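Local coordinates for 2-hydroxyisobutyryl-CoA synthetase (Aquincola tertiaricarbonis, PDB 6HDW), which belongs to the ANL superfamily of AMP-binding enzymes and holds 8LE in a site to which both its AMP-binding portion and its smaller C-terminal domain contribute, at residues A148-R153 with M281-N286; P215-G220 with C246-G251; T324-H329 with R339-D344. One frame throughout, in Å; residues are numbered along the deposited sequence.

Interaction 1: residues A148-R153 with M281-N286; sequences ANAHAR and MSPFMN. With 8LE ([[(2~{R},3~{S},4~{R},5~{R})-5-(6-aminopurin-9-yl)-3,4-bis(oxidanyl)oxolan-2-yl]methoxy-oxidanyl-phosphoryl] 2-methyl-2-oxidanyl-propanoate), chain B.
Behind the wall of the 8LE pocket, the imidazole of His151, its CG anti to the carbonyl carbon (chi1 -77°), reaches out from helix 141-157 into the loop 281-286 and lies between Pro283, Phe284 and Met285. Its NE2 accepts a weak but fairly straight bond from Met285 N (3.3 Å, 164° at the hydrogen), while ND1 is bonded to Gly180 O; both ring nitrogens are thus engaged and the rotation of the ring is fixed. Met285 lays CG and SD over one imidazole face, SD 3.8 Å from the centroid of the His151 ring. The edge of the same ring, at CE1, meets the face of Phe284 in a T-shaped pair, planes at 74° and CE1 3.7 Å from Phe284 CE2. Methyl CAA of 8LE lies over the opposite phenyl face, so Phe284 is a partition between ligand and histidine. Pro283, preceded by a cis peptide, sets its CB 3.7 Å from Ala150 CB and also flanks the imidazole. Around this junction, helix 176-187 packs on the side of Ala148 and Ala152, and Met281 and Asn286 rest on Tyr327 of strand 322-329.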
loop_
_atom_site.group_PDB
_atom_site.type_symbol
_atom_site.label_atom_id
_atom_site.label_comp_id
_atom_site.label_asym_id
_atom_site.label_seq_id
_atom_site.Cartn_x
_atom_site.Cartn_y
_atom_site.Cartn_z
ATOM N N ALA A 148 15.554 -3.214 5.605
ATOM C CA ALA A 148 15.808 -2.505 4.347
ATOM C C ALA A 148 17.219 -2.770 3.819
ATOM O O ALA A 148 17.385 -3.025 2.625
ATOM C CB ALA A 148 15.591 -1.009 4.539
ATOM N N ASN A 149 18.218 -2.747 4.713
ATOM C CA ASN A 149 19.618 -2.982 4.366
ATOM C C ASN A 149 19.846 -4.428 3.969
ATOM O O ASN A 149 20.477 -4.676 2.936
ATOM C CB ASN A 149 20.544 -2.536 5.492
ATOM C CG ASN A 149 20.849 -1.063 5.456
ATOM O OD1 ASN A 149 21.764 -0.629 4.761
ATOM N ND2 ASN A 149 20.132 -0.256 6.241
ATOM N N ALA A 150 19.266 -5.382 4.738
ATOM C CA ALA A 150 19.351 -6.813 4.433
ATOM C C ALA A 150 18.723 -7.095 3.080
ATOM O O ALA A 150 19.313 -7.817 2.286
ATOM C CB ALA A 150 18.636 -7.624 5.502
ATOM N N HIS A 151 17.554 -6.480 2.795
ATOM C CA HIS A 151 16.835 -6.702 1.540
ATOM C C HIS A 151 17.528 -6.105 0.325
ATOM O O HIS A 151 17.535 -6.763 -0.713
ATOM C CB HIS A 151 15.372 -6.246 1.652
ATOM C CG HIS A 151 14.518 -7.218 2.404
ATOM N ND1 HIS A 151 13.155 -7.078 2.454
ATOM C CD2 HIS A 151 14.863 -8.345 3.068
ATOM C CE1 HIS A 151 12.709 -8.098 3.166
ATOM N NE2 HIS A 151 13.699 -8.897 3.538
ATOM N N ALA A 152 18.138 -4.901 0.448
ATOM C CA ALA A 152 18.899 -4.262 -0.638
ATOM C C ALA A 152 20.098 -5.139 -1.024
ATOM O O ALA A 152 20.398 -5.278 -2.210
ATOM C CB ALA A 152 19.379 -2.884 -0.211
ATOM N N ARG A 153 20.735 -5.771 -0.017
ATOM C CA ARG A 153 21.872 -6.680 -0.149
ATOM C C ARG A 153 21.503 -7.935 -0.951
ATOM O O ARG A 153 22.229 -8.310 -1.872
ATOM C CB ARG A 153 22.389 -7.045 1.254
ATOM C CG ARG A 153 23.323 -8.241 1.323
ATOM C CD ARG A 153 23.789 -8.463 2.737
ATOM N NE ARG A 153 24.582 -9.680 2.854
ATOM C CZ ARG A 153 24.894 -10.259 4.006
ATOM N NH1 ARG A 153 24.487 -9.735 5.154
ATOM N NH2 ARG A 153 25.613 -11.372 4.019
ATOM N N MET A 281 9.482 -13.368 10.347
ATOM C CA MET A 281 10.910 -13.428 10.068
ATOM C C MET A 281 11.457 -12.307 9.193
ATOM O O MET A 281 12.557 -12.473 8.670
ATOM C CB MET A 281 11.296 -14.795 9.476
ATOM C CG MET A 281 11.231 -15.891 10.474
ATOM S SD MET A 281 11.913 -15.388 12.071
ATOM C CE MET A 281 11.573 -16.742 12.914
ATOM N N SER A 282 10.745 -11.163 9.058
ATOM C CA SER A 282 11.264 -10.032 8.279
ATOM C C SER A 282 12.601 -9.611 8.911
ATOM O O SER A 282 12.647 -9.519 10.134
ATOM C CB SER A 282 10.278 -8.874 8.260
ATOM O OG SER A 282 9.043 -9.278 7.693
ATOM N N PRO A 283 13.728 -9.489 8.170
ATOM C CA PRO A 283 13.897 -9.604 6.705
ATOM C C PRO A 283 13.647 -11.027 6.190
ATOM O O PRO A 283 14.456 -11.925 6.399
ATOM C CB PRO A 283 15.323 -9.067 6.481
ATOM C CG PRO A 283 16.043 -9.357 7.755
ATOM C CD PRO A 283 15.009 -9.177 8.836
ATOM N N PHE A 284 12.468 -11.243 5.590
ATOM C CA PHE A 284 11.987 -12.550 5.113
ATOM C C PHE A 284 12.750 -13.076 3.898
ATOM O O PHE A 284 12.691 -14.274 3.609
ATOM C CB PHE A 284 10.464 -12.522 4.854
ATOM C CG PHE A 284 10.039 -11.456 3.876
ATOM C CD1 PHE A 284 10.119 -11.675 2.504
ATOM C CD2 PHE A 284 9.588 -10.221 4.324
ATOM C CE1 PHE A 284 9.774 -10.674 1.604
ATOM C CE2 PHE A 284 9.228 -9.225 3.418
ATOM C CZ PHE A 284 9.331 -9.456 2.066
ATOM N N MET A 285 13.493 -12.186 3.207
ATOM C CA MET A 285 14.334 -12.565 2.072
ATOM C C MET A 285 15.604 -13.311 2.542
ATOM O O MET A 285 16.470 -13.601 1.712
ATOM C CB MET A 285 14.685 -11.340 1.203
ATOM C CG MET A 285 13.509 -10.772 0.459
ATOM S SD MET A 285 13.975 -9.375 -0.577
ATOM C CE MET A 285 14.612 -10.217 -1.990
ATOM N N ASN A 286 15.695 -13.668 3.863
ATOM C CA ASN A 286 16.823 -14.430 4.453
ATOM C C ASN A 286 17.050 -15.787 3.733
ATOM O O ASN A 286 18.130 -16.374 3.834
ATOM C CB ASN A 286 16.644 -14.612 5.969
ATOM C CG ASN A 286 15.525 -15.557 6.333
ATOM O OD1 ASN A 286 14.354 -15.228 6.208
ATOM N ND2 ASN A 286 15.857 -16.767 6.755
HETATM C C2 8LE B . 7.273 -21.671 -0.432
HETATM C CAA 8LE B . 6.341 -12.208 3.733
HETATM C CAZ 8LE B . 6.230 -13.535 2.959
HETATM C CAB 8LE B . 7.534 -14.342 3.102
HETATM O OAF 8LE B . 6.056 -13.251 1.577
HETATM C CAS 8LE B . 5.007 -14.341 3.466
HETATM O OAD 8LE B . 4.127 -14.704 2.689
HETATM O OAQ 8LE B . 4.973 -14.582 4.809
HETATM P PBC 8LE B . 3.678 -15.108 5.677
HETATM O OAI 8LE B . 2.397 -14.259 5.260
HETATM O OAE 8LE B . 3.990 -15.055 7.124
HETATM O "O5'" 8LE B . 3.443 -16.603 5.232
HETATM C "C5'" 8LE B . 4.571 -17.462 5.341
HETATM C "C4'" 8LE B . 4.225 -18.799 4.744
HETATM O "O4'" 8LE B . 4.047 -18.628 3.315
HETATM C "C3'" 8LE B . 5.426 -19.646 4.905
HETATM O "O3'" 8LE B . 5.355 -20.323 6.164
HETATM C "C2'" 8LE B . 5.284 -20.600 3.718
HETATM O "O2'" 8LE B . 4.292 -21.646 3.946
HETATM C "C1'" 8LE B . 4.782 -19.671 2.637
HETATM N N9 8LE B . 5.903 -19.116 1.812
HETATM C C8 8LE B . 6.416 -17.881 1.826
HETATM N N7 8LE B . 7.397 -17.832 0.931
HETATM C C5 8LE B . 7.512 -19.040 0.368
HETATM C C4 8LE B . 6.581 -19.837 0.923
HETATM N N3 8LE B . 6.431 -21.126 0.535
HETATM N N1 8LE B . 8.231 -20.821 -0.991
HETATM C C6 8LE B . 8.312 -19.536 -0.596
HETATM N N6 8LE B . 9.211 -18.727 -1.141
#

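Interaction 2: residues P215-G220 with C246-G251; sequences PAAFYG and CLFFSG. With 8LE ([[(2~{R},3~{S},4~{R},5~{R})-5-(6-aminopurin-9-yl)-3,4-bis(oxidanyl)oxolan-2-yl]methoxy-oxidanyl-phosphoryl] 2-methyl-2-oxidanyl-propanoate), chain B.
Tyr219 holds CG trans to its own nitrogen (chi1 172°), whereas Phe248 puts CG between nitrogen and carbonyl carbon (chi1 72°), which turns its ring toward the tyrosine on the same face of the sheet. Tyr219 CB then sits over one face of the Phe248 ring, 3.9 Å from its centroid, and the two rings are inclined at 53°. The phenol runs on along the strand to Ser250, where Tyr219 OH and Ser250 OG form a short 2.6 Å hydrogen bond. Ser250 OG makes a second one to OAF of 8LE (2.7 Å), so this hydroxyl bridges Tyr219 and the ligand, with Tyr219 as the second-shell residue that positions it. A water joins Tyr219 OH to Ser250 O as well. Across the sheet from the tyrosine, on the side of Phe218 and Leu247, Phe218 CD1 touches Leu247 CD2 (3.7 Å) and also CE1 of Phe249; helix 222-234 covers this side. Backbone bonds tie the strands in parallel: Cys246 N to Ala216 O, and Phe248 N to Phe218 O (2.8 Å), followed by a weak one from Ser250 N to Gly220 O. Strand 217-220, the middle one of a five-stranded parallel sheet, and its neighbour 246-249, linked through helix 222-234, form a beta-alpha-beta crossover whose carboxyl-terminal ends open onto the ligand site, as is usual for parallel alpha/beta folds.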
loop_
_atom_site.group_PDB
_atom_site.type_symbol
_atom_site.label_atom_id
_atom_site.label_comp_id
_atom_site.label_asym_id
_atom_site.label_seq_id
_atom_site.Cartn_x
_atom_site.Cartn_y
_atom_site.Cartn_z
ATOM N N PRO A 215 9.845 -1.914 -16.448
ATOM C CA PRO A 215 10.700 -2.151 -15.269
ATOM C C PRO A 215 11.753 -3.228 -15.454
ATOM O O PRO A 215 11.554 -4.154 -16.238
ATOM C CB PRO A 215 9.693 -2.550 -14.187
ATOM C CG PRO A 215 8.603 -3.211 -14.944
ATOM C CD PRO A 215 8.465 -2.393 -16.202
ATOM N N ALA A 216 12.860 -3.121 -14.707
ATOM C CA ALA A 216 13.936 -4.116 -14.746
ATOM C C ALA A 216 13.624 -5.296 -13.815
ATOM O O ALA A 216 14.104 -6.403 -14.061
ATOM C CB ALA A 216 15.260 -3.476 -14.350
ATOM N N ALA A 217 12.841 -5.049 -12.733
ATOM C CA ALA A 217 12.473 -6.061 -11.736
ATOM C C ALA A 217 11.008 -5.964 -11.318
ATOM O O ALA A 217 10.433 -4.873 -11.320
ATOM C CB ALA A 217 13.380 -5.950 -10.517
ATOM N N PHE A 218 10.402 -7.115 -10.980
ATOM C CA PHE A 218 9.005 -7.231 -10.537
ATOM C C PHE A 218 8.930 -8.077 -9.277
ATOM O O PHE A 218 9.520 -9.156 -9.235
ATOM C CB PHE A 218 8.130 -7.873 -11.633
ATOM C CG PHE A 218 6.694 -8.166 -11.242
ATOM C CD1 PHE A 218 6.361 -9.348 -10.585
ATOM C CD2 PHE A 218 5.672 -7.287 -11.578
ATOM C CE1 PHE A 218 5.039 -9.622 -10.236
ATOM C CE2 PHE A 218 4.351 -7.564 -11.235
ATOM C CZ PHE A 218 4.042 -8.728 -10.565
ATOM N N TYR A 219 8.166 -7.616 -8.271
ATOM C CA TYR A 219 7.942 -8.373 -7.044
ATOM C C TYR A 219 6.453 -8.624 -6.837
ATOM O O TYR A 219 5.645 -7.708 -6.992
ATOM C CB TYR A 219 8.535 -7.669 -5.792
ATOM C CG TYR A 219 8.129 -8.352 -4.496
ATOM C CD1 TYR A 219 8.827 -9.461 -4.021
ATOM C CD2 TYR A 219 6.990 -7.951 -3.800
ATOM C CE1 TYR A 219 8.423 -10.129 -2.868
ATOM C CE2 TYR A 219 6.566 -8.624 -2.655
ATOM C CZ TYR A 219 7.288 -9.711 -2.191
ATOM O OH TYR A 219 6.863 -10.387 -1.077
ATOM N N GLY A 220 6.131 -9.845 -6.408
ATOM C CA GLY A 220 4.785 -10.268 -6.047
ATOM C C GLY A 220 4.758 -11.747 -5.745
ATOM O O GLY A 220 5.801 -12.322 -5.418
ATOM N N CYS A 246 14.155 -9.494 -14.524
ATOM C CA CYS A 246 13.782 -10.498 -13.543
ATOM C C CYS A 246 12.471 -10.205 -12.835
ATOM O O CYS A 246 11.943 -9.094 -12.872
ATOM C CB CYS A 246 14.910 -10.754 -12.545
ATOM S SG CYS A 246 14.924 -9.630 -11.128
ATOM N N LEU A 247 11.950 -11.255 -12.203
ATOM C CA LEU A 247 10.771 -11.268 -11.356
ATOM C C LEU A 247 11.232 -12.041 -10.131
ATOM O O LEU A 247 11.871 -13.087 -10.275
ATOM C CB LEU A 247 9.585 -11.989 -12.028
ATOM C CG LEU A 247 9.033 -11.384 -13.318
ATOM C CD1 LEU A 247 9.631 -12.082 -14.535
ATOM C CD2 LEU A 247 7.509 -11.480 -13.360
ATOM N N PHE A 248 10.993 -11.495 -8.942
ATOM C CA PHE A 248 11.372 -12.143 -7.694
ATOM C C PHE A 248 10.142 -12.298 -6.824
ATOM O O PHE A 248 9.351 -11.372 -6.702
ATOM C CB PHE A 248 12.574 -11.459 -7.016
ATOM C CG PHE A 248 12.378 -10.106 -6.378
ATOM C CD1 PHE A 248 12.280 -8.957 -7.157
ATOM C CD2 PHE A 248 12.428 -9.959 -4.994
ATOM C CE1 PHE A 248 12.153 -7.697 -6.565
ATOM C CE2 PHE A 248 12.313 -8.696 -4.403
ATOM C CZ PHE A 248 12.162 -7.577 -5.192
ATOM N N PHE A 249 9.909 -13.503 -6.331
ATOM C CA PHE A 249 8.671 -13.790 -5.623
ATOM C C PHE A 249 8.849 -14.409 -4.269
ATOM O O PHE A 249 9.844 -15.096 -4.017
ATOM C CB PHE A 249 7.794 -14.768 -6.455
ATOM C CG PHE A 249 7.600 -14.491 -7.928
ATOM C CD1 PHE A 249 6.876 -13.383 -8.356
ATOM C CD2 PHE A 249 8.070 -15.383 -8.886
ATOM C CE1 PHE A 249 6.686 -13.135 -9.715
ATOM C CE2 PHE A 249 7.863 -15.145 -10.249
ATOM C CZ PHE A 249 7.161 -14.031 -10.652
ATOM N N SER A 250 7.804 -14.237 -3.435
ATOM C CA SER A 250 7.618 -14.848 -2.120
ATOM C C SER A 250 6.111 -14.988 -1.834
ATOM O O SER A 250 5.288 -14.370 -2.517
ATOM C CB SER A 250 8.319 -14.041 -1.029
ATOM O OG SER A 250 7.591 -12.886 -0.646
ATOM N N GLY A 251 5.765 -15.796 -0.839
ATOM C CA GLY A 251 4.387 -15.923 -0.395
ATOM C C GLY A 251 3.831 -17.318 -0.443
ATOM O O GLY A 251 2.916 -17.643 0.312
HETATM C C2 8LE B . 7.273 -21.671 -0.432
HETATM C CAA 8LE B . 6.341 -12.208 3.733
HETATM C CAZ 8LE B . 6.230 -13.535 2.959
HETATM C CAB 8LE B . 7.534 -14.342 3.102
HETATM O OAF 8LE B . 6.056 -13.251 1.577
HETATM C CAS 8LE B . 5.007 -14.341 3.466
HETATM O OAD 8LE B . 4.127 -14.704 2.689
HETATM O OAQ 8LE B . 4.973 -14.582 4.809
HETATM P PBC 8LE B . 3.678 -15.108 5.677
HETATM O OAI 8LE B . 2.397 -14.259 5.260
HETATM O OAE 8LE B . 3.990 -15.055 7.124
HETATM O "O5'" 8LE B . 3.443 -16.603 5.232
HETATM C "C5'" 8LE B . 4.571 -17.462 5.341
HETATM C "C4'" 8LE B . 4.225 -18.799 4.744
HETATM O "O4'" 8LE B . 4.047 -18.628 3.315
HETATM C "C3'" 8LE B . 5.426 -19.646 4.905
HETATM O "O3'" 8LE B . 5.355 -20.323 6.164
HETATM C "C2'" 8LE B . 5.284 -20.600 3.718
HETATM O "O2'" 8LE B . 4.292 -21.646 3.946
HETATM C "C1'" 8LE B . 4.782 -19.671 2.637
HETATM N N9 8LE B . 5.903 -19.116 1.812
HETATM C C8 8LE B . 6.416 -17.881 1.826
HETATM N N7 8LE B . 7.397 -17.832 0.931
HETATM C C5 8LE B . 7.512 -19.040 0.368
HETATM C C4 8LE B . 6.581 -19.837 0.923
HETATM N N3 8LE B . 6.431 -21.126 0.535
HETATM N N1 8LE B . 8.231 -20.821 -0.991
HETATM C C6 8LE B . 8.312 -19.536 -0.596
HETATM N N6 8LE B . 9.211 -18.727 -1.141
HETATM O O HOH W 1 4.461 -11.616 -2.022
#

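Interaction 3: residues T324-H329 with R339-D344; sequences TPVYTH and RLLSGD. With 8LE ([[(2~{R},3~{S},4~{R},5~{R})-5-(6-aminopurin-9-yl)-3,4-bis(oxidanyl)oxolan-2-yl]methoxy-oxidanyl-phosphoryl] 2-methyl-2-oxidanyl-propanoate), chain B.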
loop_
_atom_site.group_PDB
_atom_site.type_symbol
_atom_site.label_atom_id
_atom_site.label_comp_id
_atom_site.label_asym_id
_atom_site.label_seq_id
_atom_site.Cartn_x
_atom_site.Cartn_y
_atom_site.Cartn_z
ATOM N N THR A 324 11.925 -29.327 8.538
ATOM C CA THR A 324 11.188 -28.090 8.730
ATOM C C THR A 324 12.091 -26.907 9.117
ATOM O O THR A 324 12.832 -26.986 10.094
ATOM C CB THR A 324 9.999 -28.279 9.701
ATOM O OG1 THR A 324 9.193 -27.109 9.663
ATOM C CG2 THR A 324 10.415 -28.579 11.137
ATOM N N PRO A 325 12.009 -25.785 8.376
ATOM C CA PRO A 325 12.811 -24.605 8.739
ATOM C C PRO A 325 12.447 -23.993 10.101
ATOM O O PRO A 325 11.276 -23.750 10.417
ATOM C CB PRO A 325 12.534 -23.622 7.597
ATOM C CG PRO A 325 12.004 -24.452 6.479
ATOM C CD PRO A 325 11.226 -25.539 7.149
ATOM N N VAL A 326 13.473 -23.803 10.927
ATOM C CA VAL A 326 13.399 -23.184 12.249
ATOM C C VAL A 326 14.322 -21.956 12.118
ATOM O O VAL A 326 15.463 -22.098 11.659
ATOM C CB VAL A 326 13.788 -24.180 13.381
ATOM C CG1 VAL A 326 14.003 -23.472 14.717
ATOM C CG2 VAL A 326 12.734 -25.277 13.529
ATOM N N TYR A 327 13.784 -20.744 12.403
ATOM C CA TYR A 327 14.523 -19.496 12.196
ATOM C C TYR A 327 14.789 -18.663 13.440
ATOM O O TYR A 327 13.929 -18.559 14.321
ATOM C CB TYR A 327 13.823 -18.600 11.164
ATOM C CG TYR A 327 13.415 -19.232 9.851
ATOM C CD1 TYR A 327 14.323 -19.356 8.802
ATOM C CD2 TYR A 327 12.083 -19.550 9.597
ATOM C CE1 TYR A 327 13.928 -19.835 7.552
ATOM C CE2 TYR A 327 11.679 -20.032 8.355
ATOM C CZ TYR A 327 12.605 -20.177 7.335
ATOM O OH TYR A 327 12.214 -20.663 6.111
ATOM N N THR A 328 15.975 -18.003 13.459
ATOM C CA THR A 328 16.415 -17.103 14.524
ATOM C C THR A 328 16.957 -15.802 13.929
ATOM O O THR A 328 17.860 -15.841 13.090
ATOM C CB THR A 328 17.421 -17.785 15.484
ATOM O OG1 THR A 328 16.835 -18.967 16.036
ATOM C CG2 THR A 328 17.866 -16.863 16.629
ATOM N N HIS A 329 16.398 -14.649 14.376
ATOM C CA HIS A 329 16.839 -13.311 13.976
ATOM C C HIS A 329 18.211 -13.052 14.616
ATOM O O HIS A 329 18.405 -13.353 15.800
ATOM C CB HIS A 329 15.860 -12.227 14.489
ATOM C CG HIS A 329 14.621 -12.034 13.664
ATOM N ND1 HIS A 329 13.360 -12.129 14.228
ATOM C CD2 HIS A 329 14.492 -11.677 12.366
ATOM C CE1 HIS A 329 12.509 -11.875 13.249
ATOM N NE2 HIS A 329 13.144 -11.610 12.105
ATOM N N ARG A 339 14.290 -19.311 17.278
ATOM C CA ARG A 339 13.884 -20.665 16.960
ATOM C C ARG A 339 12.372 -20.768 16.708
ATOM O O ARG A 339 11.706 -21.634 17.270
ATOM C CB ARG A 339 14.403 -21.682 18.002
ATOM C CG ARG A 339 15.851 -22.036 17.732
ATOM C CD ARG A 339 16.496 -22.945 18.753
ATOM N NE ARG A 339 15.800 -24.219 18.942
ATOM C CZ ARG A 339 15.916 -25.275 18.143
ATOM N NH1 ARG A 339 16.671 -25.213 17.055
ATOM N NH2 ARG A 339 15.258 -26.393 18.412
ATOM N N LEU A 340 11.834 -19.893 15.830
ATOM C CA LEU A 340 10.420 -19.981 15.455
ATOM C C LEU A 340 10.235 -21.120 14.458
ATOM O O LEU A 340 10.964 -21.211 13.462
ATOM C CB LEU A 340 9.863 -18.659 14.885
ATOM C CG LEU A 340 8.436 -18.664 14.263
ATOM C CD1 LEU A 340 7.362 -18.742 15.331
ATOM C CD2 LEU A 340 8.193 -17.417 13.436
ATOM N N LEU A 341 9.274 -22.005 14.761
ATOM C CA LEU A 341 8.922 -23.141 13.919
ATOM C C LEU A 341 8.077 -22.630 12.743
ATOM O O LEU A 341 7.053 -21.989 12.961
ATOM C CB LEU A 341 8.152 -24.178 14.765
ATOM C CG LEU A 341 7.516 -25.381 14.060
ATOM C CD1 LEU A 341 8.566 -26.262 13.376
ATOM C CD2 LEU A 341 6.721 -26.207 15.046
ATOM N N SER A 342 8.532 -22.878 11.501
ATOM C CA SER A 342 7.798 -22.444 10.311
ATOM C C SER A 342 6.578 -23.307 10.022
ATOM O O SER A 342 5.540 -22.786 9.602
ATOM C CB SER A 342 8.712 -22.383 9.094
ATOM O OG SER A 342 9.149 -23.680 8.734
ATOM N N GLY A 343 6.719 -24.611 10.255
ATOM C CA GLY A 343 5.686 -25.602 9.978
ATOM C C GLY A 343 5.668 -25.978 8.506
ATOM O O GLY A 343 4.722 -26.609 8.030
ATOM N N ASP A 344 6.728 -25.596 7.778
ATOM C CA ASP A 344 6.888 -25.845 6.350
ATOM C C ASP A 344 7.799 -27.023 6.125
ATOM O O ASP A 344 8.465 -27.450 7.061
ATOM C CB ASP A 344 7.465 -24.600 5.661
ATOM C CG ASP A 344 6.571 -23.387 5.758
ATOM O OD1 ASP A 344 5.373 -23.506 5.424
ATOM O OD2 ASP A 344 7.074 -22.316 6.141
HETATM C C2 8LE B . 7.273 -21.671 -0.432
HETATM C CAA 8LE B . 6.341 -12.208 3.733
HETATM C CAZ 8LE B . 6.230 -13.535 2.959
HETATM C CAB 8LE B . 7.534 -14.342 3.102
HETATM O OAF 8LE B . 6.056 -13.251 1.577
HETATM C CAS 8LE B . 5.007 -14.341 3.466
HETATM O OAD 8LE B . 4.127 -14.704 2.689
HETATM O OAQ 8LE B . 4.973 -14.582 4.809
HETATM P PBC 8LE B . 3.678 -15.108 5.677
HETATM O OAI 8LE B . 2.397 -14.259 5.260
HETATM O OAE 8LE B . 3.990 -15.055 7.124
HETATM O "O5'" 8LE B . 3.443 -16.603 5.232
HETATM C "C5'" 8LE B . 4.571 -17.462 5.341
HETATM C "C4'" 8LE B . 4.225 -18.799 4.744
HETATM O "O4'" 8LE B . 4.047 -18.628 3.315
HETATM C "C3'" 8LE B . 5.426 -19.646 4.905
HETATM O "O3'" 8LE B . 5.355 -20.323 6.164
HETATM C "C2'" 8LE B . 5.284 -20.600 3.718
HETATM O "O2'" 8LE B . 4.292 -21.646 3.946
HETATM C "C1'" 8LE B . 4.782 -19.671 2.637
HETATM N N9 8LE B . 5.903 -19.116 1.812
HETATM C C8 8LE B . 6.416 -17.881 1.826
HETATM N N7 8LE B . 7.397 -17.832 0.931
HETATM C C5 8LE B . 7.512 -19.040 0.368
HETATM C C4 8LE B . 6.581 -19.837 0.923
HETATM N N3 8LE B . 6.431 -21.126 0.535
HETATM N N1 8LE B . 8.231 -20.821 -0.991
HETATM C C6 8LE B . 8.312 -19.536 -0.596
HETATM N N6 8LE B . 9.211 -18.727 -1.141
HETATM O O HOH W 2 9.467 -21.058 5.771
#
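Tyr327 and Leu340 face the same side of a beta hairpin, strands 322-329 and 340-347, while Val326 and Leu341 occupy the other. Tyr327 with Leu340 is a hydrogen-bonded antiparallel pair, each nitrogen donating to the other's oxygen, and Val326 with Leu341 is the non-hydrogen-bonded pair beside it. Arg339, at positive phi, also stands opposite Tyr327, giving a G1 beta bulge. Its N donates to Thr328 OG1 (2.9 Å), so a side-chain hydroxyl helps to hold the bulge. The Arg339 side chain folds back at chi3 until Val326 CG1 lies over one guanidinium face, 4.0 Å from NH1; the polar end is held by Glu307, Val92 O and Met314 O.

At the other end of the pair, Ser342 grips Pro325 O twice. Ser342 N approaches almost in line with the carbonyl (172°), and Ser342 OG comes in the carbonyl plane onto a lone pair (2.7 Å). A chi1 of 67° directs OG back over the chain, where it also accepts from Asp344 N, forming an ST turn that carries the strand through Gly343. Thr324 OG1 donates to Asp344 O (2.7 Å), and Thr324 CG2 meets Leu341 CD1 with the two side chains roughly perpendicular.

This turn presents Asp344 to 8LE. The Ser-Gly-Asp sequence is consistent with the A7 motif of the ANL superfamily, whose aspartate binds ribose hydroxyls. Tyr327 sends its ring along the sheet toward the same carboxylate, passing Ser342 CB on the way. A water in the plane of that ring bridges Tyr327 OH to Asp344 OD2, which is thus held from the protein side too. The ribose takes both carboxylate oxygens: O2' donates to Asp344 OD1 and O3' to Asp344 OD2, each at 2.6 Å.

How the interactions relate
From the N terminus, helix 141-157 supplies the first half of interaction 1, which closes only at the loop 281-286. Interaction 2 is nested inside that long excursion, joining two adjacent strands of the parallel sheet. Interaction 3 follows in series: a short hairpin in the antiparallel sheet, with nine residues between its segments. Interaction 1 is the middle piece. Met285 packs on Phe248 and Phe284 lies near Ser250 and Tyr219 of interaction 2, while Ser282 O receives a weak bond from His329 NE2 of interaction 3. Interactions 2 and 3 do not touch, their centres about 24 Å apart on opposite sides of the chain's centre, yet all three meet 8LE.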